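Local coordinates for protein epoxide hydrolase (Aspergillus niger, PDB 3G02) that probably hydrolyses epoxides to vicinal diols, here as an enantioselective variant made by directed evolution of an alpha/beta-hydrolase-fold enzyme, at residues 95-100 / 175-180; 127-132 / 143-148; 163-166 / 172-175; 187-192 / 200-205. The protein carries 9 engineered substitutions. All coordinates share one frame; numbering follows the deposited sequence.

Contact 1. Residues 95-100 / 175-180; sequences LTIHFA and DQLMKD
Leu-177 CD1 comes obliquely to the Phe-99 ring near CD1 and CE1, 3.7 Å from each. A second ring, that of Phe-88 on strand 87-92, meets Phe-99 with its plane tilted by only about 30°. The imidazole of His-98, on the other side of the strand, takes part in edge-to-face contacts with Phe-122 and Phe-155. The first torsion of Phe-99 (chi1 59°) sets CG between the backbone N and the carbonyl carbon and so holds the ring where its CD1 and CE1 meet the leucine methyl. Leu-177 divides its two methyls between Ile-97 and Phe-99, alternate residues on one face of the strand. While CD1 goes to the phenyl ring, CD2 makes a looser approach to Ile-97 CG2 at 4.4 Å. Ile-97 meets the leucine with this branch alone, since CG1 and CD1 lead off elsewhere. The contact is small, 122 Å² in all, wholly apolar and buried. Polar side chains occupy other sides of the helix. Lys-179 NZ reaches back one turn to the syn lone pair of Asp-175 OD2 in a 2.8 Å salt bridge, and Gln-176 NE2 donates to Asp-180 OD1 at 2.8 Å, in the plane of its own amide but from above the carboxylate plane. In the alpha/beta-hydrolase sheet, strand 95-102 runs antiparallel between strands 87-92 and 143-148. Helix 167-180 packs against all three, with Leu-177 also touching Thr-90 and Ile-92 on one neighbour, Val-146 and Pro-148 on the other.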
loop_
_atom_site.group_PDB
_atom_site.type_symbol
_atom_site.label_atom_id
_atom_site.label_comp_id
_atom_site.label_asym_id
_atom_site.label_seq_id
_atom_site.Cartn_x
_atom_site.Cartn_y
_atom_site.Cartn_z
ATOM N N LEU A 95 -7.178 -23.564 16.391
ATOM C CA LEU A 95 -6.869 -22.151 16.607
ATOM C C LEU A 95 -7.245 -21.747 18.019
ATOM O O LEU A 95 -8.289 -22.156 18.527
ATOM C CB LEU A 95 -7.620 -21.263 15.609
ATOM C CG LEU A 95 -7.462 -21.527 14.106
ATOM C CD1 LEU A 95 -8.329 -20.575 13.304
ATOM C CD2 LEU A 95 -6.010 -21.427 13.670
ATOM N N THR A 96 -6.388 -20.955 18.652
ATOM C CA THR A 96 -6.718 -20.348 19.935
ATOM C C THR A 96 -7.619 -19.151 19.658
ATOM O O THR A 96 -7.199 -18.192 19.010
ATOM C CB THR A 96 -5.454 -19.904 20.689
ATOM O OG1 THR A 96 -4.635 -21.050 20.961
ATOM C CG2 THR A 96 -5.813 -19.222 22.008
ATOM N N ILE A 97 -8.863 -19.225 20.120
ATOM C CA ILE A 97 -9.801 -18.122 19.943
ATOM C C ILE A 97 -10.009 -17.404 21.263
ATOM O O ILE A 97 -10.575 -17.960 22.206
ATOM C CB ILE A 97 -11.151 -18.582 19.331
ATOM C CG1 ILE A 97 -10.923 -19.249 17.963
ATOM C CG2 ILE A 97 -12.140 -17.413 19.222
ATOM C CD1 ILE A 97 -10.147 -18.392 16.946
ATOM N N HIS A 98 -9.519 -16.171 21.314
ATOM C CA HIS A 98 -9.695 -15.281 22.445
ATOM C C HIS A 98 -11.063 -14.598 22.367
ATOM O O HIS A 98 -11.567 -14.311 21.275
ATOM C CB HIS A 98 -8.561 -14.247 22.440
ATOM C CG HIS A 98 -8.816 -13.055 23.305
ATOM N ND1 HIS A 98 -9.438 -11.917 22.838
ATOM C CD2 HIS A 98 -8.530 -12.823 24.607
ATOM C CE1 HIS A 98 -9.530 -11.037 23.820
ATOM N NE2 HIS A 98 -8.986 -11.562 24.904
ATOM N N PHE A 99 -11.672 -14.354 23.523
ATOM C CA PHE A 99 -12.888 -13.547 23.573
ATOM C C PHE A 99 -13.048 -12.861 24.913
ATOM O O PHE A 99 -12.625 -13.385 25.942
ATOM C CB PHE A 99 -14.152 -14.357 23.214
ATOM C CG PHE A 99 -14.414 -15.548 24.106
ATOM C CD1 PHE A 99 -13.818 -16.778 23.841
ATOM C CD2 PHE A 99 -15.298 -15.448 25.178
ATOM C CE1 PHE A 99 -14.074 -17.886 24.651
ATOM C CE2 PHE A 99 -15.556 -16.548 25.995
ATOM C CZ PHE A 99 -14.949 -17.767 25.728
ATOM N N ALA A 100 -13.627 -11.662 24.879
ATOM C CA ALA A 100 -14.093 -10.990 26.080
ATOM C C ALA A 100 -15.590 -11.249 26.170
ATOM O O ALA A 100 -16.248 -11.511 25.160
ATOM C CB ALA A 100 -13.815 -9.498 26.000
ATOM N N ASP A 175 -19.578 -19.121 14.749
ATOM C CA ASP A 175 -20.725 -19.992 15.011
ATOM C C ASP A 175 -20.359 -21.106 15.993
ATOM O O ASP A 175 -21.122 -21.400 16.919
ATOM C CB ASP A 175 -21.270 -20.577 13.706
ATOM C CG ASP A 175 -22.386 -21.584 13.935
ATOM O OD1 ASP A 175 -23.520 -21.167 14.255
ATOM O OD2 ASP A 175 -22.122 -22.793 13.768
ATOM N N GLN A 176 -19.188 -21.714 15.803
ATOM C CA GLN A 176 -18.725 -22.773 16.701
ATOM C C GLN A 176 -18.502 -22.253 18.122
ATOM O O GLN A 176 -18.841 -22.926 19.098
ATOM C CB GLN A 176 -17.452 -23.440 16.163
ATOM C CG GLN A 176 -17.094 -24.757 16.861
ATOM C CD GLN A 176 -18.238 -25.765 16.850
ATOM O OE1 GLN A 176 -18.757 -26.126 15.792
ATOM N NE2 GLN A 176 -18.639 -26.219 18.034
ATOM N N LEU A 177 -17.939 -21.052 18.236
ATOM C CA LEU A 177 -17.736 -20.431 19.537
ATOM C C LEU A 177 -19.063 -20.270 20.269
ATOM O O LEU A 177 -19.173 -20.635 21.440
ATOM C CB LEU A 177 -17.041 -19.071 19.388
ATOM C CG LEU A 177 -16.921 -18.221 20.657
ATOM C CD1 LEU A 177 -16.040 -18.884 21.708
ATOM C CD2 LEU A 177 -16.396 -16.832 20.312
ATOM N N MET A 178 -20.061 -19.731 19.571
ATOM C CA MET A 178 -21.377 -19.509 20.171
ATOM C C MET A 178 -22.036 -20.826 20.580
ATOM O O MET A 178 -22.645 -20.910 21.646
ATOM C CB MET A 178 -22.277 -18.693 19.241
ATOM C CG MET A 178 -21.795 -17.254 19.008
ATOM S SD MET A 178 -21.574 -16.327 20.539
ATOM C CE MET A 178 -23.205 -15.619 20.759
ATOM N N LYS A 179 -21.884 -21.857 19.750
ATOM C CA LYS A 179 -22.395 -23.188 20.093
ATOM C C LYS A 179 -21.687 -23.764 21.320
ATOM O O LYS A 179 -22.332 -24.306 22.229
ATOM C CB LYS A 179 -22.281 -24.136 18.898
ATOM C CG LYS A 179 -23.314 -23.870 17.828
ATOM C CD LYS A 179 -23.051 -24.667 16.562
ATOM C CE LYS A 179 -24.200 -24.502 15.580
ATOM N NZ LYS A 179 -23.851 -24.973 14.207
ATOM N N ASP A 180 -20.362 -23.633 21.350
ATOM C CA ASP A 180 -19.547 -24.081 22.479
ATOM C C ASP A 180 -19.944 -23.423 23.797
ATOM O O ASP A 180 -19.874 -24.051 24.857
ATOM C CB ASP A 180 -18.065 -23.818 22.208
ATOM C CG ASP A 180 -17.468 -24.783 21.202
ATOM O OD1 ASP A 180 -18.189 -25.679 20.711
ATOM O OD2 ASP A 180 -16.271 -24.628 20.890
#

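Contact 2. Residues 127-132 / 143-148; sequences PILQLF and FHLVVP
Phe-132 and Leu-145 form the centre of this helix-on-strand contact, inside the beta-alpha-beta unit made by strand 110-115, helix 126-135 and strand 143-148 of the alpha/beta-hydrolase fold. With its CG anti to the carbonyl carbon (chi1 -59°), Leu-145 brings CD1 over one face of the phenyl ring in a CH-pi contact, 3.6 Å from the centroid of the Phe-132 ring and 22° off its normal. Phe-143 meets the same ring from another direction, its CD2 lying 3.7 Å from Phe-132 CE1, with the two planes inclined at 72°. One turn earlier on the helix, Leu-129 slides past Leu-145, placing CD2 3.9 Å from Leu-145 CB, and reaches tip to tip toward Val-147, its CD1 4.1 Å from Val-147 CG2. The short axes run nearly antiparallel, so residues 129 and 132 climbing the helix meet 147, 145 and 143 in descending order. Beyond this shell, helix 382-396 closes in: Lys-386 makes a cation-pi contact with Phe-132, and Thr-390 and Val-393 touch Phe-143. From within the helix, the methyl Ile-128 CG2 fits in plane against the edge of the Phe-132 ring.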
loop_
_atom_site.group_PDB
_atom_site.type_symbol
_atom_site.label_atom_id
_atom_site.label_comp_id
_atom_site.label_asym_id
_atom_site.label_seq_id
_atom_site.Cartn_x
_atom_site.Cartn_y
_atom_site.Cartn_z
ATOM N N PRO A 127 -16.067 0.130 25.655
ATOM C CA PRO A 127 -17.023 1.150 26.106
ATOM C C PRO A 127 -18.465 0.647 26.228
ATOM O O PRO A 127 -19.142 0.979 27.206
ATOM C CB PRO A 127 -16.893 2.239 25.033
ATOM C CG PRO A 127 -15.459 2.135 24.621
ATOM C CD PRO A 127 -15.243 0.639 24.538
ATOM N N ILE A 128 -18.919 -0.161 25.271
ATOM C CA ILE A 128 -20.268 -0.737 25.335
ATOM C C ILE A 128 -20.408 -1.749 26.480
ATOM O O ILE A 128 -21.401 -1.732 27.212
ATOM C CB ILE A 128 -20.707 -1.330 23.971
ATOM C CG1 ILE A 128 -21.032 -0.190 22.997
ATOM C CG2 ILE A 128 -21.899 -2.288 24.139
ATOM C CD1 ILE A 128 -21.334 -0.627 21.578
ATOM N N LEU A 129 -19.416 -2.619 26.645
ATOM C CA LEU A 129 -19.416 -3.548 27.778
ATOM C C LEU A 129 -19.491 -2.806 29.113
ATOM O O LEU A 129 -20.212 -3.227 30.025
ATOM C CB LEU A 129 -18.197 -4.478 27.740
ATOM C CG LEU A 129 -18.095 -5.462 26.567
ATOM C CD1 LEU A 129 -16.899 -6.376 26.777
ATOM C CD2 LEU A 129 -19.374 -6.274 26.385
ATOM N N GLN A 130 -18.762 -1.695 29.216
ATOM C CA GLN A 130 -18.763 -0.884 30.433
ATOM C C GLN A 130 -20.153 -0.328 30.730
ATOM O O GLN A 130 -20.614 -0.381 31.872
ATOM C CB GLN A 130 -17.735 0.247 30.333
ATOM C CG GLN A 130 -17.655 1.141 31.582
ATOM C CD GLN A 130 -17.185 0.396 32.831
ATOM O OE1 GLN A 130 -16.385 -0.538 32.753
ATOM N NE2 GLN A 130 -17.673 0.824 33.991
ATOM N N LEU A 131 -20.825 0.178 29.698
ATOM C CA LEU A 131 -22.181 0.690 29.858
ATOM C C LEU A 131 -23.110 -0.400 30.390
ATOM O O LEU A 131 -23.879 -0.162 31.322
ATOM C CB LEU A 131 -22.709 1.262 28.542
ATOM C CG LEU A 131 -22.046 2.538 28.009
ATOM C CD1 LEU A 131 -22.483 2.786 26.580
ATOM C CD2 LEU A 131 -22.351 3.753 28.888
ATOM N N PHE A 132 -23.016 -1.598 29.819
ATOM C CA PHE A 132 -23.827 -2.721 30.287
ATOM C C PHE A 132 -23.546 -3.094 31.740
ATOM O O PHE A 132 -24.483 -3.301 32.518
ATOM C CB PHE A 132 -23.660 -3.942 29.379
ATOM C CG PHE A 132 -24.577 -3.941 28.190
ATOM C CD1 PHE A 132 -25.936 -4.215 28.344
ATOM C CD2 PHE A 132 -24.090 -3.673 26.915
ATOM C CE1 PHE A 132 -26.800 -4.220 27.248
ATOM C CE2 PHE A 132 -24.945 -3.680 25.814
ATOM C CZ PHE A 132 -26.303 -3.952 25.980
ATOM N N PHE A 143 -28.807 -9.783 28.256
ATOM C CA PHE A 143 -28.087 -10.410 27.151
ATOM C C PHE A 143 -26.829 -11.104 27.642
ATOM O O PHE A 143 -26.287 -10.762 28.693
ATOM C CB PHE A 143 -27.661 -9.365 26.104
ATOM C CG PHE A 143 -28.741 -8.392 25.708
ATOM C CD1 PHE A 143 -30.033 -8.823 25.414
ATOM C CD2 PHE A 143 -28.445 -7.038 25.576
ATOM C CE1 PHE A 143 -31.024 -7.915 25.032
ATOM C CE2 PHE A 143 -29.423 -6.128 25.189
ATOM C CZ PHE A 143 -30.719 -6.568 24.915
ATOM N N HIS A 144 -26.371 -12.093 26.877
ATOM C CA HIS A 144 -24.986 -12.537 26.965
ATOM C C HIS A 144 -24.248 -11.755 25.893
ATOM O O HIS A 144 -24.690 -11.720 24.744
ATOM C CB HIS A 144 -24.855 -14.033 26.675
ATOM C CG HIS A 144 -25.498 -14.916 27.699
ATOM N ND1 HIS A 144 -25.056 -14.991 29.003
ATOM C CD2 HIS A 144 -26.528 -15.789 27.599
ATOM C CE1 HIS A 144 -25.801 -15.857 29.667
ATOM N NE2 HIS A 144 -26.696 -16.359 28.837
ATOM N N LEU A 145 -23.146 -11.117 26.271
ATOM C CA LEU A 145 -22.379 -10.311 25.324
ATOM C C LEU A 145 -21.010 -10.936 25.117
ATOM O O LEU A 145 -20.158 -10.895 26.005
ATOM C CB LEU A 145 -22.277 -8.861 25.805
ATOM C CG LEU A 145 -23.633 -8.171 25.998
ATOM C CD1 LEU A 145 -23.522 -7.054 27.016
ATOM C CD2 LEU A 145 -24.213 -7.681 24.681
ATOM N N VAL A 146 -20.825 -11.535 23.943
ATOM C CA VAL A 146 -19.580 -12.208 23.586
ATOM C C VAL A 146 -18.864 -11.385 22.518
ATOM O O VAL A 146 -19.449 -11.058 21.485
ATOM C CB VAL A 146 -19.849 -13.638 23.050
ATOM C CG1 VAL A 146 -18.539 -14.369 22.748
ATOM C CG2 VAL A 146 -20.693 -14.446 24.045
ATOM N N VAL A 147 -17.605 -11.055 22.794
ATOM C CA VAL A 147 -16.792 -10.225 21.905
ATOM C C VAL A 147 -15.534 -11.010 21.510
ATOM O O VAL A 147 -14.504 -10.936 22.193
ATOM C CB VAL A 147 -16.401 -8.883 22.568
ATOM C CG1 VAL A 147 -15.712 -7.980 21.559
ATOM C CG2 VAL A 147 -17.629 -8.179 23.140
ATOM N N PRO A 148 -15.628 -11.778 20.407
ATOM C CA PRO A 148 -14.485 -12.585 20.014
ATOM C C PRO A 148 -13.401 -11.793 19.300
ATOM O O PRO A 148 -13.682 -10.789 18.633
ATOM C CB PRO A 148 -15.095 -13.610 19.055
ATOM C CG PRO A 148 -16.251 -12.936 18.461
ATOM C CD PRO A 148 -16.773 -11.964 19.498
#

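Contact 3. Residues 163-166 / 172-175; sequences KDFG and RVVD
The loop entering helix 167-180 folds back on that helix through Phe-165: this residue, just before the N-cap Gly-166, touches Val-173 and Arg-172. Phe-165 CG stands anti to its backbone nitrogen (chi1 -154°), a torsion that swings the ring toward the helix, with CZ 4.1 Å from Val-173 CG2. The methyl arrives at the ring edge, near its plane, and the two side chains cross at about a right angle. The guanidinium of Arg-172 comes less close, with NH2 4.4 Å from Phe-165 CE1. In the alpha/beta-hydrolase fold this loop follows strand 143-148 and leads into a helix packed on the sheet. The polar end of Arg-172 is held by acids: NE forms a salt bridge with Glu-93, and NH1 one with Asp-169, whose OD2 also accepts a hydrogen bond from the N-H of the N-cap Gly-166. These carboxylates probably offset the nearby like charge of Lys-163, whose NZ is 4.6 Å from Arg-172 NH2. Around the ring, Phe-165 is also touched by Leu-95 of strand 95-102 and by Pro-151, Pro-159 and Pro-160, and its side chain lies about 12 Å from that of Tyr-315, a predicted proton donor of the active site. Asp-164 OD1 accepts a weak hydrogen bond from Phe-165 N and forms a salt bridge with Arg-316, and the same residue packs on Tyr-46 of the second subunit.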
loop_
_atom_site.group_PDB
_atom_site.type_symbol
_atom_site.label_atom_id
_atom_site.label_comp_id
_atom_site.label_asym_id
_atom_site.label_seq_id
_atom_site.Cartn_x
_atom_site.Cartn_y
_atom_site.Cartn_z
ATOM N N LYS A 163 -2.952 -23.882 4.902
ATOM C CA LYS A 163 -4.129 -23.800 4.039
ATOM C C LYS A 163 -4.673 -22.379 4.015
ATOM O O LYS A 163 -4.441 -21.604 4.947
ATOM C CB LYS A 163 -5.228 -24.780 4.488
ATOM C CG LYS A 163 -5.682 -24.608 5.940
ATOM C CD LYS A 163 -6.901 -25.470 6.283
ATOM C CE LYS A 163 -8.207 -24.714 6.048
ATOM N NZ LYS A 163 -9.375 -25.388 6.690
ATOM N N ASP A 164 -5.384 -22.051 2.941
ATOM C CA ASP A 164 -6.055 -20.765 2.803
ATOM C C ASP A 164 -7.189 -20.668 3.827
ATOM O O ASP A 164 -7.684 -21.686 4.320
ATOM C CB ASP A 164 -6.577 -20.608 1.371
ATOM C CG ASP A 164 -6.901 -19.165 1.002
ATOM O OD1 ASP A 164 -6.499 -18.224 1.720
ATOM O OD2 ASP A 164 -7.575 -18.973 -0.033
ATOM N N PHE A 165 -7.570 -19.441 4.162
ATOM C CA PHE A 165 -8.587 -19.178 5.176
ATOM C C PHE A 165 -9.331 -17.931 4.728
ATOM O O PHE A 165 -8.704 -16.931 4.372
ATOM C CB PHE A 165 -7.912 -18.943 6.530
ATOM C CG PHE A 165 -8.774 -19.272 7.727
ATOM C CD1 PHE A 165 -8.963 -20.596 8.131
ATOM C CD2 PHE A 165 -9.361 -18.257 8.472
ATOM C CE1 PHE A 165 -9.737 -20.898 9.256
ATOM C CE2 PHE A 165 -10.137 -18.545 9.594
ATOM C CZ PHE A 165 -10.326 -19.866 9.988
ATOM N N GLY A 166 -10.658 -17.989 4.724
ATOM C CA GLY A 166 -11.459 -16.891 4.199
ATOM C C GLY A 166 -12.596 -16.484 5.109
ATOM O O GLY A 166 -12.628 -16.852 6.283
ATOM N N ARG A 172 -17.644 -19.741 10.344
ATOM C CA ARG A 172 -17.729 -21.060 10.961
ATOM C C ARG A 172 -17.115 -21.071 12.371
ATOM O O ARG A 172 -17.656 -21.692 13.288
ATOM C CB ARG A 172 -17.076 -22.113 10.064
ATOM C CG ARG A 172 -17.311 -23.556 10.514
ATOM C CD ARG A 172 -16.602 -24.556 9.607
ATOM N NE ARG A 172 -15.157 -24.342 9.597
ATOM C CZ ARG A 172 -14.479 -23.795 8.590
ATOM N NH1 ARG A 172 -15.107 -23.412 7.484
ATOM N NH2 ARG A 172 -13.168 -23.631 8.696
ATOM N N VAL A 173 -15.999 -20.365 12.543
ATOM C CA VAL A 173 -15.357 -20.232 13.856
ATOM C C VAL A 173 -16.253 -19.496 14.865
ATOM O O VAL A 173 -16.381 -19.927 16.011
ATOM C CB VAL A 173 -13.967 -19.547 13.749
ATOM C CG1 VAL A 173 -13.424 -19.180 15.128
ATOM C CG2 VAL A 173 -12.983 -20.458 13.016
ATOM N N VAL A 174 -16.863 -18.391 14.438
ATOM C CA VAL A 174 -17.748 -17.618 15.315
ATOM C C VAL A 174 -18.966 -18.454 15.723
ATOM O O VAL A 174 -19.320 -18.505 16.904
ATOM C CB VAL A 174 -18.178 -16.278 14.670
ATOM C CG1 VAL A 174 -19.224 -15.563 15.525
ATOM C CG2 VAL A 174 -16.970 -15.369 14.472
ATOM N N ASP A 175 -19.578 -19.121 14.749
ATOM C CA ASP A 175 -20.725 -19.992 15.011
ATOM C C ASP A 175 -20.359 -21.106 15.993
ATOM O O ASP A 175 -21.122 -21.400 16.919
ATOM C CB ASP A 175 -21.270 -20.577 13.706
ATOM C CG ASP A 175 -22.386 -21.584 13.935
ATOM O OD1 ASP A 175 -23.520 -21.167 14.255
ATOM O OD2 ASP A 175 -22.122 -22.793 13.768
#

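Contact 4. Residues 187-192 / 200-205; sequences YIIQGG and RLLGVG. With FMT (formic acid), chain D.
Strand 187-191 packs against the C-terminal turns of helix 194-205, closest where Ile-189 faces Leu-202 with their CA atoms 7.9 Å apart. Leu-202 uses its two methyls separately. CD1 presses on the sec-butyl chain of Ile-189, 3.7 Å from both Ile-189 CG1 and Ile-189 CD1, and CD2 lies 3.6 Å from Tyr-187 OH. That hydroxyl is not left to apolar surroundings, being hydrogen-bonded to Asp-175 OD1 of helix 167-180. The tyrosine's chi1 of 59°, between backbone N and carbonyl carbon, carries the ring out at a steep angle to the strand toward Leu-202, and Ile-189 CG1 meets the ring edge in plane. The CB of Arg-200 points away from the strand; the chain bends at chi3 (-68°), and a formic acid molecule, probably from the crystallisation liquor, lies at the guanidinium edge. NE donates to its O2 at 2.7 Å (N-H...O 158°), NH2 adds a weak bond to the same oxygen, and Asn-218 N also binds the molecule. Arg-200 NH1 is held by the carbonyls of Thr-361 and Leu-335. Between strand and helix lies the sharp turn that carries Asp-193, the predicted nucleophile, and Gly-191 fits the GxDxG pattern of a nucleophile elbow. The pair is part of the beta-alpha-beta unit completed by strand 209-214, whose Cys-209 touches Tyr-187, Ile-189 and Leu-202; on the other flank, strand 110-115 offers Ala-113 and Leu-115 to Ile-189.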
loop_
_atom_site.group_PDB
_atom_site.type_symbol
_atom_site.label_atom_id
_atom_site.label_comp_id
_atom_site.label_asym_id
_atom_site.label_seq_id
_atom_site.Cartn_x
_atom_site.Cartn_y
_atom_site.Cartn_z
ATOM N N TYR A 187 -28.651 -17.359 18.542
ATOM C CA TYR A 187 -27.908 -16.162 18.926
ATOM C C TYR A 187 -28.110 -15.061 17.895
ATOM O O TYR A 187 -28.563 -15.318 16.776
ATOM C CB TYR A 187 -26.413 -16.461 19.114
ATOM C CG TYR A 187 -25.717 -17.008 17.885
ATOM C CD1 TYR A 187 -25.246 -16.154 16.884
ATOM C CD2 TYR A 187 -25.523 -18.376 17.726
ATOM C CE1 TYR A 187 -24.608 -16.655 15.752
ATOM C CE2 TYR A 187 -24.877 -18.886 16.602
ATOM C CZ TYR A 187 -24.428 -18.020 15.622
ATOM O OH TYR A 187 -23.797 -18.520 14.508
ATOM N N ILE A 188 -27.766 -13.835 18.287
ATOM C CA ILE A 188 -27.819 -12.679 17.404
ATOM C C ILE A 188 -26.391 -12.199 17.146
ATOM O O ILE A 188 -25.525 -12.319 18.015
ATOM C CB ILE A 188 -28.675 -11.541 18.019
ATOM C CG1 ILE A 188 -30.128 -12.006 18.173
ATOM C CG2 ILE A 188 -28.608 -10.269 17.167
ATOM C CD1 ILE A 188 -31.013 -11.035 18.922
ATOM N N ILE A 189 -26.160 -11.683 15.942
ATOM C CA ILE A 189 -24.875 -11.086 15.580
ATOM C C ILE A 189 -25.012 -9.578 15.423
ATOM O O ILE A 189 -25.935 -9.101 14.766
ATOM C CB ILE A 189 -24.316 -11.689 14.264
ATOM C CG1 ILE A 189 -24.000 -13.179 14.437
ATOM C CG2 ILE A 189 -23.074 -10.917 13.778
ATOM C CD1 ILE A 189 -22.940 -13.492 15.495
ATOM N N GLN A 190 -24.089 -8.845 16.043
ATOM C CA GLN A 190 -23.890 -7.430 15.772
ATOM C C GLN A 190 -22.541 -7.348 15.069
ATOM O O GLN A 190 -21.571 -7.942 15.530
ATOM C CB GLN A 190 -23.849 -6.628 17.077
ATOM C CG GLN A 190 -24.196 -5.142 16.935
ATOM C CD GLN A 190 -23.177 -4.356 16.129
ATOM O OE1 GLN A 190 -23.517 -3.701 15.140
ATOM N NE2 GLN A 190 -21.922 -4.414 16.551
ATOM N N GLY A 191 -22.492 -6.651 13.941
ATOM C CA GLY A 191 -21.248 -6.550 13.183
ATOM C C GLY A 191 -21.013 -5.207 12.532
ATOM O O GLY A 191 -21.954 -4.496 12.172
ATOM N N GLY A 192 -19.735 -4.862 12.406
ATOM C CA GLY A 192 -19.283 -3.713 11.632
ATOM C C GLY A 192 -18.063 -4.128 10.834
ATOM O O GLY A 192 -17.450 -5.160 11.125
ATOM N N ARG A 200 -23.134 -11.259 7.924
ATOM C CA ARG A 200 -24.004 -11.561 6.789
ATOM C C ARG A 200 -23.997 -13.060 6.488
ATOM O O ARG A 200 -25.058 -13.667 6.320
ATOM C CB ARG A 200 -23.587 -10.763 5.547
ATOM C CG ARG A 200 -24.449 -11.038 4.310
ATOM C CD ARG A 200 -24.193 -10.045 3.184
ATOM N NE ARG A 200 -24.656 -8.698 3.521
ATOM C CZ ARG A 200 -25.895 -8.248 3.330
ATOM N NH1 ARG A 200 -26.827 -9.030 2.790
ATOM N NH2 ARG A 200 -26.204 -7.004 3.674
ATOM N N LEU A 201 -22.804 -13.651 6.432
ATOM C CA LEU A 201 -22.667 -15.084 6.157
ATOM C C LEU A 201 -23.333 -15.939 7.235
ATOM O O LEU A 201 -23.962 -16.960 6.930
ATOM C CB LEU A 201 -21.198 -15.477 5.991
ATOM C CG LEU A 201 -20.444 -14.894 4.792
ATOM C CD1 LEU A 201 -18.986 -15.297 4.856
ATOM C CD2 LEU A 201 -21.062 -15.331 3.465
ATOM N N LEU A 202 -23.205 -15.515 8.490
ATOM C CA LEU A 202 -23.896 -16.179 9.596
ATOM C C LEU A 202 -25.416 -16.107 9.432
ATOM O O LEU A 202 -26.116 -17.111 9.605
ATOM C CB LEU A 202 -23.456 -15.589 10.942
ATOM C CG LEU A 202 -22.003 -15.903 11.326
ATOM C CD1 LEU A 202 -21.511 -15.000 12.442
ATOM C CD2 LEU A 202 -21.835 -17.374 11.705
ATOM N N GLY A 203 -25.921 -14.928 9.078
ATOM C CA GLY A 203 -27.349 -14.752 8.823
ATOM C C GLY A 203 -27.845 -15.611 7.673
ATOM O O GLY A 203 -28.930 -16.191 7.741
ATOM N N VAL A 204 -27.035 -15.702 6.623
ATOM C CA VAL A 204 -27.401 -16.412 5.396
ATOM C C VAL A 204 -27.395 -17.938 5.549
ATOM O O VAL A 204 -28.323 -18.615 5.088
ATOM C CB VAL A 204 -26.484 -15.975 4.215
ATOM C CG1 VAL A 204 -26.648 -16.890 3.000
ATOM C CG2 VAL A 204 -26.770 -14.530 3.834
ATOM N N GLY A 205 -26.370 -18.474 6.206
ATOM C CA GLY A 205 -26.102 -19.910 6.136
ATOM C C GLY A 205 -26.025 -20.706 7.421
ATOM O O GLY A 205 -25.850 -21.926 7.381
HETATM C C FMT D . -21.926 -6.576 4.683
HETATM O O1 FMT D . -21.061 -5.724 4.482
HETATM O O2 FMT D . -23.028 -6.572 4.132
#

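Contacts 1, 2 and 4 each fix a helix on the same mixed sheet, while contact 3 ties a loop to helix 167-180. Contact 2 falls within the stretch of chain spanned by contact 1; contact 3 ends on the same helix, and contact 4 comes last. Contacts 1 and 3 share Asp-175, their centres about 12 Å apart. Strands 95-102 and 143-148 are neighbours, joining contacts 1 and 2 (centres about 15 Å apart) through Ala-100 and Val-147. Contact 4 meets contacts 1 and 3 through Asp-175, whereas contacts 2 and 4 do not touch. Helix 167-180, between strands 143-148 and 187-191 in the chain, packs on the antiparallel end of the sheet and also meets the strand leading to the predicted nucleophile.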